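PDB 3PY9: protein kinase from Staphylococcus aureus subsp. aureus Mu50, which probably senses peptidoglycan fragments outside the cell through its extracellular PASTA repeats and relays the signal to a cytoplasmic serine/threonine kinase domain. Local coordinates for residues V100-V105 against I133-S138. Sequence-based numbering, arbitrary orientation.
Sequences VTIEKV and IKLYES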
# COMPACT_ATOMS: atom_id res chain seq x y z
N VAL A 100 -3.64 24.97 4.97
CA VAL A 100 -3.36 23.63 4.46
C VAL A 100 -2.82 23.69 3.06
O VAL A 100 -3.43 24.26 2.16
CB VAL A 100 -4.60 22.70 4.52
CG1 VAL A 100 -4.24 21.28 4.13
CG2 VAL A 100 -5.21 22.71 5.93
N THR A 101 -1.63 23.12 2.88
CA THR A 101 -1.03 23.03 1.56
C THR A 101 -1.14 21.58 1.03
O THR A 101 -0.93 20.64 1.78
CB THR A 101 0.42 23.55 1.58
OG1 THR A 101 1.12 22.96 2.67
CG2 THR A 101 0.45 25.07 1.77
N ILE A 102 -1.51 21.43 -0.23
CA ILE A 102 -1.55 20.14 -0.91
C ILE A 102 -0.30 19.89 -1.76
O ILE A 102 0.20 20.78 -2.45
CB ILE A 102 -2.78 19.97 -1.83
CG1 ILE A 102 -4.06 20.47 -1.14
CG2 ILE A 102 -2.90 18.49 -2.35
CD1 ILE A 102 -4.61 19.55 -0.05
N GLU A 103 0.17 18.65 -1.71
CA GLU A 103 1.28 18.13 -2.52
C GLU A 103 0.79 16.85 -3.17
O GLU A 103 0.29 15.95 -2.49
CB GLU A 103 2.43 17.73 -1.60
CG GLU A 103 2.99 18.84 -0.80
CD GLU A 103 4.36 19.21 -1.28
OE1 GLU A 103 5.10 18.24 -1.60
OE2 GLU A 103 4.68 20.43 -1.34
N LYS A 104 0.95 16.77 -4.48
CA LYS A 104 0.53 15.58 -5.22
C LYS A 104 1.70 14.63 -5.41
O LYS A 104 2.78 15.04 -5.84
CB LYS A 104 -0.09 15.98 -6.56
CG LYS A 104 -1.35 16.82 -6.41
CD LYS A 104 -1.90 17.29 -7.75
CE LYS A 104 -3.38 17.67 -7.62
NZ LYS A 104 -3.99 18.18 -8.88
N VAL A 105 1.48 13.37 -5.07
CA VAL A 105 2.52 12.36 -5.19
C VAL A 105 1.86 11.09 -5.69
O VAL A 105 0.69 10.87 -5.47
CB VAL A 105 3.23 12.06 -3.81
CG1 VAL A 105 4.10 13.23 -3.35
CG2 VAL A 105 2.22 11.69 -2.74
N ILE A 133 -0.17 22.78 7.95
CA ILE A 133 -0.52 21.40 7.61
C ILE A 133 -0.17 21.18 6.14
O ILE A 133 -0.41 22.05 5.29
CB ILE A 133 -2.02 21.03 7.77
CG1 ILE A 133 -2.66 21.64 9.04
CG2 ILE A 133 -2.19 19.51 7.70
CD1 ILE A 133 -2.46 20.87 10.30
N LYS A 134 0.43 20.02 5.86
CA LYS A 134 0.63 19.57 4.50
C LYS A 134 -0.08 18.25 4.30
O LYS A 134 0.03 17.33 5.12
CB LYS A 134 2.12 19.45 4.23
CG LYS A 134 2.50 19.42 2.78
CD LYS A 134 4.00 19.61 2.63
CE LYS A 134 4.41 21.08 2.75
NZ LYS A 134 4.00 21.87 1.53
N LEU A 135 -0.86 18.17 3.23
CA LEU A 135 -1.57 16.96 2.89
C LEU A 135 -1.00 16.44 1.59
O LEU A 135 -0.71 17.22 0.66
CB LEU A 135 -3.08 17.22 2.75
CG LEU A 135 -3.89 17.63 4.00
CD1 LEU A 135 -5.37 17.58 3.69
CD2 LEU A 135 -3.61 16.79 5.26
N TYR A 136 -0.85 15.12 1.53
CA TYR A 136 -0.25 14.48 0.38
C TYR A 136 -1.36 13.75 -0.35
O TYR A 136 -1.89 12.75 0.15
CB TYR A 136 0.86 13.53 0.81
CG TYR A 136 2.06 14.24 1.43
CD1 TYR A 136 3.16 14.57 0.65
CD2 TYR A 136 2.08 14.58 2.78
CE1 TYR A 136 4.26 15.20 1.21
CE2 TYR A 136 3.18 15.22 3.34
CZ TYR A 136 4.26 15.53 2.54
OH TYR A 136 5.36 16.16 3.08
N GLU A 137 -1.72 14.29 -1.51
CA GLU A 137 -2.83 13.77 -2.27
C GLU A 137 -2.30 12.76 -3.26
O GLU A 137 -1.36 13.07 -3.97
CB GLU A 137 -3.50 14.91 -3.04
CG GLU A 137 -4.73 14.52 -3.81
CD GLU A 137 -5.23 15.62 -4.70
OE1 GLU A 137 -4.69 16.74 -4.63
OE2 GLU A 137 -6.15 15.38 -5.50
N SER A 138 -2.91 11.58 -3.32
CA SER A 138 -2.47 10.53 -4.24
C SER A 138 -2.75 10.87 -5.71
O SER A 138 -3.83 11.34 -6.04
CB SER A 138 -3.14 9.19 -3.90
OG SER A 138 -2.75 8.19 -4.83
O HOH W 1 0.65 24.67 5.14
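Thr101 and Glu103 use both N and O to bond Ile133, Leu135 and Glu137, which with Val105 N makes a ladder of five hydrogen bonds between parallel strands 100-105 and 133-138, twisted 32° against each other. This is the PASTA fold, a small three-stranded sheet backed by a helix: 133-138 is the central strand, with 115-118 antiparallel on its other side, and 100-105 lies at the edge. The strands pair one for one, Val100 beside Ile133 through Val105 beside Ser138, so each pair shares a face. One face is apolar at its start and charged at its end. Here Val100 and Leu135 turn towards helix 85-93, where both meet Leu92; Val100 CG1 rests 3.7 Å from Leu135 CG, while CG2 goes to Ile133 CB. Ile102 extends this apolar row, its CD1 4.0 Å from Leu135 CB. The other face begins with polar partners. Lys134 sets out with CG anti to the backbone N (chi1 -162°), then bends at both outer torsions and curls over strand 100-105. Its NZ forms a salt bridge with Glu103 OE2 at 3.3 Å, meeting the carboxylate from above its plane, and a weak hydrogen bond with Thr101 OG1. The aliphatic parts pack beside that charge pair, Lys134 CD and Glu103 CG being 3.7 Å apart. Next along this face, the ring of Tyr136 has Val105 CG1 at its edge. Back on the helix side, Glu137 and Lys104 run side by side, yet Glu137 OE1 stays 4.5 Å from Lys104 NZ, buried without a hydrogen-bonding partner and 3.4 Å from Ile102 CG2.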